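Local atomic coordinates of probable CoA-transferase alpha subunit (Rhodococcus jostii, PDB entry 6COJ), a protein that binds a spirocyclic coenzyme A thioester and probably works with a second protein chain as an enzyme of the coenzyme A transferase family. Residues 150-155 / 171-176; 114-119 / 136-141; 125-130 / 207-212; 33-38 / 61-66; 43-48 / 199-204. The protein carries 1 engineered substitution. All blocks are in the same frame, centred on the assembly; numbering follows the deposited sequence.

From the N terminus, contact 4 opens at 33-38 and closes at 61-66, pairing two neighbouring strands of the central parallel sheet. Contact 5 opens inside that loop at 43-48 and closes only at 199-204, so it crosses contact 4 and ties the loop before helix 48-56 to the start of helix 203-208. Within its span, 114-119 opens contact 2 and 125-130 opens contact 3 on the same helix, 117-128. Contact 2 closes at 136-141, crossing contact 3. Contact 1, a hairpin in the small antiparallel sheet, is nested inside contacts 3 and 5. Contact 3 closes last, at 207-212, crossing contact 5 and joining the ends of two helices.

Contact 1. Residues 150-155 / 171-176; sequences DELRTV and AMPALN
The backbones of R153 and A171 are joined by a bond from A171 N to R153 O (2.9 Å), and the short strand pieces run at 127° to each other, so that their CA atoms part from 4.8 Å at T154 and A171 to 6.8 Å at L152 and M172. L152 bridges the widening end. Its CG lies opposite the backbone N (chi1 -172°), which carries CD1 across to P173 CD at 3.7 Å, the two side chains crossing at about a right angle. At the other end V155 CG1 rests 3.9 Å from A171 CB. R153 leads its tip off in another direction, to D150 in the turn just before the strand: R153 NH2 to D150 OD2 is a nearly straight salt bridge of 2.8 Å, in the guanidinium plane, and on the syn side of the carboxylate though well out of its plane. The acid of E151 is held elsewhere, by Y85, R113 and K83. Y159 of the second subunit, a copy of this protein, bonds through its hydroxyl to both A171 O and R153 N. Within the chain, L152, just ahead of strand 153-156, and M172 of strand 168-173 both pack on M119 of helix 117-128, while W148 of helix 144-148 covers M172 and P173.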
# COMPACT_ATOMS: atom_id res chain seq x y z
N ASP A 150 10.09 -26.69 2.11
CA ASP A 150 10.73 -26.14 0.92
C ASP A 150 9.80 -25.29 0.06
O ASP A 150 10.26 -24.70 -0.92
CB ASP A 150 11.38 -27.26 0.09
CG ASP A 150 12.35 -26.71 -0.96
OD1 ASP A 150 13.22 -25.88 -0.60
OD2 ASP A 150 12.23 -27.11 -2.14
N GLU A 151 8.51 -25.22 0.39
CA GLU A 151 7.62 -24.28 -0.29
C GLU A 151 7.93 -22.83 0.08
O GLU A 151 7.52 -21.92 -0.64
CB GLU A 151 6.16 -24.62 0.02
CG GLU A 151 5.16 -23.89 -0.89
CD GLU A 151 3.71 -24.24 -0.63
OE1 GLU A 151 3.41 -25.31 -0.06
OE2 GLU A 151 2.85 -23.41 -1.03
N LEU A 152 8.62 -22.60 1.21
CA LEU A 152 8.98 -21.26 1.66
C LEU A 152 10.50 -21.18 1.70
O LEU A 152 11.14 -21.85 2.52
CB LEU A 152 8.39 -20.97 3.04
CG LEU A 152 8.54 -19.52 3.53
CD1 LEU A 152 7.76 -18.57 2.64
CD2 LEU A 152 8.07 -19.43 4.97
N ARG A 153 11.07 -20.38 0.80
CA ARG A 153 12.51 -20.20 0.67
C ARG A 153 12.90 -18.78 1.08
O ARG A 153 12.05 -17.90 1.23
CB ARG A 153 12.95 -20.50 -0.77
CG ARG A 153 12.70 -21.95 -1.18
CD ARG A 153 12.90 -22.18 -2.66
NE ARG A 153 12.71 -23.61 -2.96
CZ ARG A 153 12.67 -24.14 -4.18
NH1 ARG A 153 12.80 -23.38 -5.25
NH2 ARG A 153 12.50 -25.45 -4.32
N THR A 154 14.20 -18.57 1.25
CA THR A 154 14.71 -17.25 1.56
C THR A 154 15.26 -16.58 0.30
O THR A 154 15.42 -17.21 -0.75
CB THR A 154 15.81 -17.30 2.62
OG1 THR A 154 16.89 -18.12 2.15
CG2 THR A 154 15.27 -17.88 3.91
N VAL A 155 15.54 -15.29 0.43
CA VAL A 155 16.18 -14.52 -0.63
C VAL A 155 17.19 -13.60 0.04
O VAL A 155 16.90 -12.99 1.07
CB VAL A 155 15.16 -13.74 -1.48
CG1 VAL A 155 14.34 -12.78 -0.61
CG2 VAL A 155 15.85 -12.98 -2.61
N ALA A 171 11.42 -15.10 1.36
CA ALA A 171 10.84 -14.79 0.06
C ALA A 171 9.40 -15.27 0.11
O ALA A 171 9.11 -16.45 -0.10
CB ALA A 171 11.61 -15.49 -1.06
N MET A 172 8.47 -14.38 0.45
CA MET A 172 7.08 -14.79 0.49
C MET A 172 6.59 -15.02 -0.93
O MET A 172 6.59 -14.08 -1.74
CB MET A 172 6.24 -13.70 1.15
CG MET A 172 4.76 -14.04 1.17
SD MET A 172 4.43 -15.51 2.17
CE MET A 172 2.79 -15.87 1.56
N PRO A 173 6.19 -16.24 -1.30
CA PRO A 173 5.70 -16.46 -2.66
C PRO A 173 4.35 -15.78 -2.87
O PRO A 173 3.57 -15.57 -1.94
CB PRO A 173 5.55 -17.98 -2.73
CG PRO A 173 5.22 -18.37 -1.31
CD PRO A 173 6.09 -17.45 -0.47
N ALA A 174 4.08 -15.45 -4.13
CA ALA A 174 2.79 -14.88 -4.48
C ALA A 174 1.66 -15.85 -4.12
O ALA A 174 1.75 -17.06 -4.38
CB ALA A 174 2.74 -14.58 -5.97
N LEU A 175 0.61 -15.31 -3.51
CA LEU A 175 -0.61 -16.08 -3.24
C LEU A 175 -1.60 -15.87 -4.39
O LEU A 175 -2.62 -15.19 -4.27
CB LEU A 175 -1.19 -15.68 -1.89
CG LEU A 175 -0.32 -16.04 -0.67
CD1 LEU A 175 -0.85 -15.39 0.60
CD2 LEU A 175 -0.23 -17.55 -0.50
N ASN A 176 -1.26 -16.44 -5.54
CA ASN A 176 -2.14 -16.36 -6.69
C ASN A 176 -3.39 -17.19 -6.44
O ASN A 176 -3.32 -18.31 -5.93
CB ASN A 176 -1.43 -16.88 -7.94
CG ASN A 176 -0.09 -16.22 -8.15
OD1 ASN A 176 -0.03 -15.06 -8.56
ND2 ASN A 176 0.99 -16.94 -7.85

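Contact 2. Residues 114-119 / 136-141; sequences EMDAGM and IRAGLG. Engineered in segment 114-119: A117 (natural residue Glu).
A138 and D116 form the close part of this contact: the methyl CB of A138 lies 3.4 Å from D116 OD2, and CG of the same carboxylate is only slightly farther off. M119 closes in beside them, its CG beside the backbone N (chi1 -69°) and the chain extended to SD, which lies 3.5 Å from A138 O. That carbonyl is buried by the contact and has no hydrogen-bonding partner in the model; the sulfur is its nearest neighbour across the contact. At G139, with its positive phi and no side chain, M119 SD comes within 4.1 Å of G139 CA. The packing is looser towards I136, which is partly exposed: its CD1 reaches G118 O at 3.8 Å, and its CG2 stays 4.3 Å from M119 CG. D116 also works within its own segment. D116 OD2 takes the N-H of G118 N (2.7 Å) from above the carboxylate plane, while OD1 is held by the backbone of the partner protein's chain. M119 N bonds to D116 O as the turn begins. The result is an N-cap at the head of helix 117-128, where the capping D116 directly precedes A117, an engineered residue (Glu in the natural protein) that touches the bound CoA thioester.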
# COMPACT_ATOMS: atom_id res chain seq x y z
N GLU A 114 0.27 -22.41 7.44
CA GLU A 114 0.09 -21.36 8.42
C GLU A 114 1.26 -20.39 8.32
O GLU A 114 2.40 -20.78 8.07
CB GLU A 114 0.04 -22.02 9.80
CG GLU A 114 -0.21 -21.08 10.95
CD GLU A 114 -0.52 -21.82 12.24
OE1 GLU A 114 -1.31 -22.78 12.20
OE2 GLU A 114 0.05 -21.45 13.29
N MET A 115 0.97 -19.10 8.50
CA MET A 115 2.00 -18.09 8.30
C MET A 115 1.72 -16.90 9.19
O MET A 115 0.61 -16.73 9.71
CB MET A 115 2.07 -17.66 6.83
CG MET A 115 0.86 -16.87 6.36
SD MET A 115 0.90 -16.54 4.58
CE MET A 115 -0.20 -17.83 3.98
N ASP A 116 2.74 -16.05 9.37
CA ASP A 116 2.51 -14.80 10.09
C ASP A 116 1.43 -13.99 9.38
O ASP A 116 1.33 -14.00 8.15
CB ASP A 116 3.81 -14.00 10.17
CG ASP A 116 3.60 -12.63 10.76
OD1 ASP A 116 3.60 -12.50 12.01
OD2 ASP A 116 3.41 -11.68 9.97
N ALA A 117 0.60 -13.28 10.15
CA ALA A 117 -0.50 -12.55 9.55
C ALA A 117 -0.03 -11.55 8.49
O ALA A 117 -0.71 -11.34 7.48
CB ALA A 117 -1.34 -11.87 10.62
N GLY A 118 1.14 -10.94 8.69
CA GLY A 118 1.65 -10.00 7.70
C GLY A 118 2.09 -10.66 6.42
O GLY A 118 2.16 -9.99 5.37
N MET A 119 2.39 -11.97 6.47
CA MET A 119 2.77 -12.69 5.26
C MET A 119 1.60 -12.87 4.31
O MET A 119 1.80 -12.97 3.10
CB MET A 119 3.39 -14.03 5.62
CG MET A 119 4.75 -13.90 6.30
SD MET A 119 5.35 -15.48 6.97
CE MET A 119 5.57 -16.44 5.48
N ILE A 136 10.30 -10.36 3.07
CA ILE A 136 9.68 -9.95 4.33
C ILE A 136 10.48 -10.55 5.47
O ILE A 136 11.09 -11.61 5.33
CB ILE A 136 8.18 -10.36 4.37
CG1 ILE A 136 7.46 -9.75 5.58
CG2 ILE A 136 8.03 -11.88 4.41
CD1 ILE A 136 5.92 -9.77 5.49
N ARG A 137 10.53 -9.83 6.59
CA ARG A 137 11.23 -10.32 7.76
C ARG A 137 10.40 -11.36 8.51
O ARG A 137 10.93 -12.38 8.96
CB ARG A 137 11.57 -9.15 8.69
CG ARG A 137 12.57 -9.48 9.76
CD ARG A 137 13.01 -8.24 10.54
NE ARG A 137 12.89 -7.05 9.73
CZ ARG A 137 13.92 -6.49 9.11
NH1 ARG A 137 13.75 -5.39 8.37
NH2 ARG A 137 15.12 -7.06 9.21
N ALA A 138 9.09 -11.11 8.64
CA ALA A 138 8.21 -12.00 9.39
C ALA A 138 8.32 -13.43 8.88
O ALA A 138 8.29 -13.69 7.68
CB ALA A 138 6.76 -11.52 9.23
N GLY A 139 8.43 -14.37 9.83
CA GLY A 139 8.61 -15.77 9.49
C GLY A 139 9.98 -16.27 9.90
O GLY A 139 10.12 -17.41 10.34
N LEU A 140 11.01 -15.43 9.74
CA LEU A 140 12.37 -15.83 10.08
C LEU A 140 12.46 -16.27 11.53
O LEU A 140 11.93 -15.61 12.43
CB LEU A 140 13.33 -14.66 9.87
CG LEU A 140 13.75 -14.27 8.47
CD1 LEU A 140 14.57 -13.00 8.57
CD2 LEU A 140 14.56 -15.37 7.78
N GLY A 141 13.13 -17.39 11.76
CA GLY A 141 13.35 -17.88 13.10
C GLY A 141 12.18 -18.57 13.75
O GLY A 141 12.31 -19.01 14.90

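Contact 3. Residues 125-130 / 207-212; sequences EAAAAR and CAAAEK
Water 1 hangs between A128 O and A208 O, giving one proton to each carbonyl at 2.8 Å. Both oxygens belong to the last residues of their helices, where carbonyls run short of amide partners and where the helix dipole would probably add negative charge; a water that donates twice suits such a pair. Next to it the two segments touch mainly through methyl groups. A128 CB meets A208 CB at 3.6 Å, and one step along A127 CB meets A209 CB, also at 3.6 Å. With nothing larger than a methyl between them, the backbones come very near, the CA atoms of A128 and A209 lying 4.5 Å apart. A127 points towards the other segment, and its CB is also covered by the loop 174-176, packing against L175 O and the side chain of N176. A209 in turn sits on L177, the first residue of strand 177-184. Each segment then turns off. R130, with positive phi, bonds through its N to A127 O (2.9 Å), and L131 N returns to A126 O. On the other side A210 N reaches back to C207 O before the chain corners at E211 and K212. The guanidinium of R130 is taken up by the partner protein's chain, through backbone bonds and a cation-pi contact with an aromatic side chain. Thus two helix C-termini, those of 117-128 and 203-208, abut alanine to alanine, the first of them closed by a classical Schellman motif with R130 as its C-prime residue.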
# COMPACT_ATOMS: atom_id res chain seq x y z
N GLU A 125 -0.11 -9.07 -2.07
CA GLU A 125 0.50 -7.96 -2.79
C GLU A 125 1.41 -8.46 -3.91
O GLU A 125 1.46 -7.86 -4.99
CB GLU A 125 1.27 -7.08 -1.80
CG GLU A 125 0.39 -6.16 -0.99
CD GLU A 125 1.15 -5.41 0.10
OE1 GLU A 125 2.23 -5.89 0.51
OE2 GLU A 125 0.66 -4.35 0.54
N ALA A 126 2.16 -9.54 -3.66
CA ALA A 126 3.01 -10.08 -4.72
C ALA A 126 2.17 -10.54 -5.90
O ALA A 126 2.47 -10.21 -7.06
CB ALA A 126 3.89 -11.21 -4.17
N ALA A 127 1.10 -11.28 -5.63
CA ALA A 127 0.21 -11.72 -6.70
C ALA A 127 -0.41 -10.53 -7.43
O ALA A 127 -0.50 -10.54 -8.67
CB ALA A 127 -0.88 -12.63 -6.13
N ALA A 128 -0.86 -9.51 -6.69
CA ALA A 128 -1.48 -8.34 -7.31
C ALA A 128 -0.53 -7.68 -8.31
O ALA A 128 -0.97 -7.17 -9.35
CB ALA A 128 -1.88 -7.32 -6.24
N ALA A 129 0.76 -7.67 -8.00
CA ALA A 129 1.78 -7.08 -8.85
C ALA A 129 2.38 -8.07 -9.85
O ALA A 129 3.32 -7.71 -10.57
CB ALA A 129 2.89 -6.46 -8.00
N ARG A 130 1.85 -9.29 -9.93
CA ARG A 130 2.37 -10.33 -10.83
C ARG A 130 3.84 -10.62 -10.55
O ARG A 130 4.61 -10.95 -11.46
CB ARG A 130 2.12 -10.00 -12.31
CG ARG A 130 0.64 -9.63 -12.59
CD ARG A 130 0.41 -9.26 -14.05
NE ARG A 130 1.19 -8.08 -14.43
CZ ARG A 130 1.34 -7.65 -15.68
NH1 ARG A 130 0.73 -8.26 -16.68
NH2 ARG A 130 2.07 -6.57 -15.92
N CYS A 207 -9.12 -9.47 -4.47
CA CYS A 207 -9.58 -9.37 -5.85
C CYS A 207 -8.41 -9.21 -6.81
O CYS A 207 -8.38 -9.85 -7.87
CB CYS A 207 -10.55 -8.20 -5.99
SG CYS A 207 -12.16 -8.53 -5.24
N ALA A 208 -7.43 -8.37 -6.44
CA ALA A 208 -6.30 -8.13 -7.33
C ALA A 208 -5.44 -9.38 -7.52
O ALA A 208 -4.74 -9.49 -8.53
CB ALA A 208 -5.45 -6.97 -6.80
N ALA A 209 -5.47 -10.31 -6.57
CA ALA A 209 -4.66 -11.52 -6.63
C ALA A 209 -5.34 -12.67 -7.36
O ALA A 209 -4.71 -13.73 -7.53
CB ALA A 209 -4.31 -11.98 -5.21
N ALA A 210 -6.58 -12.50 -7.81
CA ALA A 210 -7.41 -13.61 -8.28
C ALA A 210 -7.74 -13.48 -9.76
O ALA A 210 -7.76 -12.39 -10.33
CB ALA A 210 -8.71 -13.69 -7.48
N GLU A 211 -8.07 -14.63 -10.35
CA GLU A 211 -8.53 -14.68 -11.74
C GLU A 211 -10.01 -14.35 -11.86
O GLU A 211 -10.41 -13.53 -12.69
CB GLU A 211 -8.26 -16.07 -12.30
CG GLU A 211 -8.65 -16.27 -13.75
CD GLU A 211 -7.74 -15.53 -14.71
OE1 GLU A 211 -8.17 -15.29 -15.86
OE2 GLU A 211 -6.61 -15.19 -14.30
N LYS A 212 -10.85 -14.99 -11.04
CA LYS A 212 -12.30 -14.78 -11.04
C LYS A 212 -12.70 -14.14 -9.71
O LYS A 212 -12.34 -14.66 -8.65
CB LYS A 212 -13.05 -16.10 -11.18
CG LYS A 212 -12.74 -16.90 -12.42
CD LYS A 212 -13.47 -18.25 -12.35
CE LYS A 212 -12.90 -19.27 -13.32
NZ LYS A 212 -12.97 -18.80 -14.73
O HOH W 1 -3.59 -7.58 -10.21

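Contact 4. Residues 33-38 / 61-66; sequences GMTIGI and DLTVVT
T35 and T63 stand side by side and point the same way from neighbouring strands, with OG1 of T35 3.6 Å from CB of T63. With first torsions nearly matched (chi1 -64° and -66°), each threonine keeps its hydroxyl beside its own backbone N and its methyl opposite, which sends the T35 methyl obliquely towards V65, CG2 to CG2 at 4.1 Å. On the other face larger groups meet: I36 CD1 slants across L62 CD2 at 3.7 Å, and farther along I38 CD1 does the same to V64 CG1 at 3.9 Å. Strands 35-38 and 62-65 are the parallel pair of a beta-alpha-beta unit connected through helix 48-56, in the middle of the seven-stranded Rossmann-like sheet. Their backbone bonds pass to and fro, T63 N to M34 O, I36 N to T63 O (2.8 Å), V65 N to I36 O and I38 N to V65 O, and the short segments are twisted by -32°. Strands 81-86 and 177-184 flank the pair, T35 and V65 both packing on L177. At the start of the strands, water 2 lies 2.8 Å from D61 O and 2.7 Å from T63 OG1. At the far end T66 OG1 bonds to D71 and comes within 3.3 Å of I38 O.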
# COMPACT_ATOMS: atom_id res chain seq x y z
N GLY A 33 -11.07 -28.14 -6.54
CA GLY A 33 -9.64 -28.03 -6.72
C GLY A 33 -9.11 -26.63 -6.85
O GLY A 33 -7.89 -26.45 -6.92
N MET A 34 -9.98 -25.62 -6.86
CA MET A 34 -9.51 -24.25 -7.00
C MET A 34 -8.82 -23.78 -5.73
O MET A 34 -9.08 -24.26 -4.63
CB MET A 34 -10.69 -23.31 -7.26
CG MET A 34 -11.04 -23.17 -8.71
SD MET A 34 -12.35 -21.97 -8.89
CE MET A 34 -12.48 -21.88 -10.67
N THR A 35 -7.91 -22.82 -5.92
CA THR A 35 -7.41 -22.00 -4.83
C THR A 35 -8.30 -20.76 -4.73
O THR A 35 -8.42 -20.00 -5.70
CB THR A 35 -5.96 -21.62 -5.10
OG1 THR A 35 -5.16 -22.80 -5.10
CG2 THR A 35 -5.44 -20.68 -4.02
N ILE A 36 -8.96 -20.58 -3.59
CA ILE A 36 -9.92 -19.51 -3.40
C ILE A 36 -9.49 -18.66 -2.21
O ILE A 36 -9.23 -19.19 -1.12
CB ILE A 36 -11.35 -20.06 -3.19
CG1 ILE A 36 -11.75 -20.91 -4.39
CG2 ILE A 36 -12.34 -18.91 -2.97
CD1 ILE A 36 -13.18 -21.42 -4.34
N GLY A 37 -9.43 -17.35 -2.42
CA GLY A 37 -9.20 -16.42 -1.33
C GLY A 37 -10.53 -15.91 -0.82
O GLY A 37 -11.44 -15.63 -1.60
N ILE A 38 -10.65 -15.82 0.50
CA ILE A 38 -11.88 -15.34 1.12
C ILE A 38 -11.56 -14.08 1.91
O ILE A 38 -10.65 -14.08 2.76
CB ILE A 38 -12.53 -16.41 2.01
CG1 ILE A 38 -12.77 -17.68 1.20
CG2 ILE A 38 -13.84 -15.87 2.58
CD1 ILE A 38 -13.37 -18.81 2.00
N ASP A 61 -12.53 -30.00 -2.37
CA ASP A 61 -11.09 -30.12 -2.60
C ASP A 61 -10.45 -28.74 -2.80
O ASP A 61 -9.61 -28.54 -3.68
CB ASP A 61 -10.79 -31.07 -3.77
CG ASP A 61 -9.30 -31.33 -3.96
OD1 ASP A 61 -8.57 -31.44 -2.95
OD2 ASP A 61 -8.87 -31.44 -5.12
N LEU A 62 -10.83 -27.79 -1.96
CA LEU A 62 -10.40 -26.40 -2.13
C LEU A 62 -9.10 -26.14 -1.39
O LEU A 62 -8.82 -26.73 -0.34
CB LEU A 62 -11.47 -25.45 -1.60
CG LEU A 62 -12.79 -25.46 -2.38
CD1 LEU A 62 -13.80 -24.54 -1.71
CD2 LEU A 62 -12.56 -25.06 -3.83
N THR A 63 -8.31 -25.25 -1.96
CA THR A 63 -7.19 -24.65 -1.24
C THR A 63 -7.65 -23.24 -0.89
O THR A 63 -8.01 -22.47 -1.78
CB THR A 63 -5.95 -24.62 -2.13
OG1 THR A 63 -5.52 -25.97 -2.38
CG2 THR A 63 -4.82 -23.86 -1.46
N VAL A 64 -7.71 -22.93 0.40
CA VAL A 64 -8.30 -21.68 0.89
C VAL A 64 -7.20 -20.77 1.41
O VAL A 64 -6.34 -21.21 2.19
CB VAL A 64 -9.37 -21.94 1.96
CG1 VAL A 64 -9.98 -20.61 2.41
CG2 VAL A 64 -10.46 -22.82 1.40
N VAL A 65 -7.24 -19.51 1.00
CA VAL A 65 -6.33 -18.46 1.48
C VAL A 65 -7.19 -17.45 2.22
O VAL A 65 -8.10 -16.87 1.62
CB VAL A 65 -5.57 -17.79 0.33
CG1 VAL A 65 -4.67 -16.69 0.86
CG2 VAL A 65 -4.77 -18.81 -0.46
N THR A 66 -6.92 -17.24 3.51
CA THR A 66 -7.85 -16.42 4.28
C THR A 66 -7.22 -15.97 5.58
O THR A 66 -6.31 -16.61 6.11
CB THR A 66 -9.14 -17.21 4.57
OG1 THR A 66 -10.11 -16.33 5.16
CG2 THR A 66 -8.86 -18.39 5.51
O HOH W 2 -7.05 -27.53 -4.04

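Contact 5. Residues 43-48 / 199-204; sequences SRRKPM and DPYFDD
R45, in the loop between strand 35-38 and helix 48-56, sends its guanidinium into the Asx turn at D199-Y201 that leads into helix 203-208. The chain bends at chi3 (65°) to bring both terminal nitrogens there, and all three acceptors lie close to the guanidinium plane. R45 NH1 bonds to D199 O at 3.0 Å, in the plane of that carbonyl. R45 NH2 is shared: it gives one proton to P200 O (2.9 Å), approaching from above the carbonyl plane, and the other to D203 OD2 in a salt bridge of 2.8 Å, with the carboxylate turned almost perpendicular. NE bonds to H183 O of strand 177-184, so the flat group is pinned along its edge and can hardly rotate. Over one face comes the ring of Y201, tilted 36° to the guanidinium, with CD2 3.5 Å from R45 NH1. R44 crosses the hydroxyl end of the same ring at about a right angle, its CB 3.4 Å from Y201 OH. The R44 head group pairs through NE with D92, while NH1 donates to water 3, which lies 2.7 Å from Y201 OH. Water 4 sits within bonding distance of both R45 O and the same D203 OD2. The turn itself is closed by Y201 N, which bonds at 2.7 Å to D199 OD1 from above the carboxylate plane.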
# COMPACT_ATOMS: atom_id res chain seq x y z
N SER A 43 -14.00 -12.97 12.33
CA SER A 43 -15.46 -12.85 12.28
C SER A 43 -15.90 -11.44 11.89
O SER A 43 -16.73 -10.80 12.55
CB SER A 43 -16.08 -13.30 13.59
OG SER A 43 -17.50 -13.35 13.52
N ARG A 44 -15.34 -10.94 10.78
CA ARG A 44 -15.55 -9.57 10.34
C ARG A 44 -15.74 -9.54 8.83
O ARG A 44 -14.82 -9.92 8.08
CB ARG A 44 -14.40 -8.64 10.75
CG ARG A 44 -14.00 -8.78 12.21
CD ARG A 44 -12.76 -7.96 12.57
NE ARG A 44 -12.16 -8.43 13.81
CZ ARG A 44 -11.61 -7.65 14.74
NH1 ARG A 44 -11.61 -6.33 14.62
NH2 ARG A 44 -11.09 -8.21 15.82
N ARG A 45 -16.91 -9.08 8.40
CA ARG A 45 -17.28 -8.89 6.99
C ARG A 45 -16.86 -10.05 6.10
O ARG A 45 -16.30 -9.88 5.02
CB ARG A 45 -16.84 -7.53 6.44
CG ARG A 45 -17.85 -6.99 5.42
CD ARG A 45 -17.47 -5.62 4.84
NE ARG A 45 -16.22 -5.74 4.07
CZ ARG A 45 -15.10 -5.07 4.30
NH1 ARG A 45 -15.02 -4.13 5.25
NH2 ARG A 45 -14.04 -5.33 3.54
N LYS A 46 -17.18 -11.26 6.57
CA LYS A 46 -16.96 -12.42 5.74
C LYS A 46 -18.10 -12.56 4.73
O LYS A 46 -19.24 -12.22 5.03
CB LYS A 46 -16.92 -13.67 6.62
CG LYS A 46 -15.62 -13.78 7.39
CD LYS A 46 -14.49 -14.14 6.47
CE LYS A 46 -13.17 -14.21 7.18
NZ LYS A 46 -12.14 -14.64 6.21
N PRO A 47 -17.81 -13.07 3.51
CA PRO A 47 -18.88 -13.34 2.53
C PRO A 47 -19.62 -14.63 2.87
O PRO A 47 -19.54 -15.66 2.19
CB PRO A 47 -18.10 -13.43 1.21
CG PRO A 47 -16.79 -14.03 1.63
CD PRO A 47 -16.47 -13.38 2.97
N MET A 48 -20.37 -14.57 3.98
CA MET A 48 -20.97 -15.78 4.55
C MET A 48 -22.08 -16.33 3.66
O MET A 48 -22.26 -17.55 3.59
CB MET A 48 -21.48 -15.50 5.96
CG MET A 48 -20.42 -15.14 6.98
SD MET A 48 -19.23 -16.46 7.29
CE MET A 48 -20.21 -17.51 8.36
N ASP A 199 -12.66 -0.19 8.53
CA ASP A 199 -11.57 -0.99 7.99
C ASP A 199 -11.96 -1.64 6.67
O ASP A 199 -12.95 -2.39 6.61
CB ASP A 199 -11.15 -2.06 9.00
CG ASP A 199 -9.73 -2.56 8.78
OD1 ASP A 199 -9.27 -2.64 7.63
OD2 ASP A 199 -9.06 -2.90 9.79
N PRO A 200 -11.19 -1.43 5.60
CA PRO A 200 -11.43 -2.19 4.35
C PRO A 200 -10.98 -3.63 4.44
O PRO A 200 -11.30 -4.42 3.54
CB PRO A 200 -10.56 -1.45 3.33
CG PRO A 200 -9.41 -0.93 4.15
CD PRO A 200 -10.03 -0.53 5.48
N TYR A 201 -10.26 -4.01 5.49
CA TYR A 201 -9.55 -5.29 5.55
C TYR A 201 -8.64 -5.36 4.32
O TYR A 201 -7.87 -4.41 4.09
CB TYR A 201 -10.48 -6.49 5.79
CG TYR A 201 -11.36 -6.23 6.99
CD1 TYR A 201 -10.78 -5.98 8.24
CD2 TYR A 201 -12.74 -6.17 6.87
CE1 TYR A 201 -11.57 -5.69 9.34
CE2 TYR A 201 -13.54 -5.89 7.98
CZ TYR A 201 -12.96 -5.64 9.20
OH TYR A 201 -13.77 -5.34 10.27
N PHE A 202 -8.69 -6.44 3.53
CA PHE A 202 -7.76 -6.65 2.43
C PHE A 202 -8.52 -7.09 1.19
O PHE A 202 -7.95 -7.73 0.30
CB PHE A 202 -6.70 -7.68 2.83
CG PHE A 202 -5.96 -7.28 4.07
CD1 PHE A 202 -6.50 -7.49 5.33
CD2 PHE A 202 -4.74 -6.65 3.97
CE1 PHE A 202 -5.83 -7.05 6.47
CE2 PHE A 202 -4.06 -6.23 5.11
CZ PHE A 202 -4.61 -6.44 6.35
N ASP A 203 -9.80 -6.71 1.09
CA ASP A 203 -10.64 -7.27 0.03
C ASP A 203 -10.18 -6.82 -1.35
O ASP A 203 -10.34 -7.58 -2.32
CB ASP A 203 -12.11 -6.90 0.25
CG ASP A 203 -12.73 -7.65 1.42
OD1 ASP A 203 -12.03 -8.47 2.05
OD2 ASP A 203 -13.93 -7.41 1.70
N ASP A 204 -9.62 -5.62 -1.45
CA ASP A 204 -9.05 -5.19 -2.72
C ASP A 204 -7.89 -6.09 -3.13
O ASP A 204 -7.76 -6.45 -4.30
CB ASP A 204 -8.60 -3.72 -2.63
CG ASP A 204 -7.64 -3.48 -1.47
OD1 ASP A 204 -7.84 -4.06 -0.38
OD2 ASP A 204 -6.69 -2.69 -1.62
O HOH W 3 -12.61 -4.49 12.51
O HOH W 4 -15.16 -9.77 2.42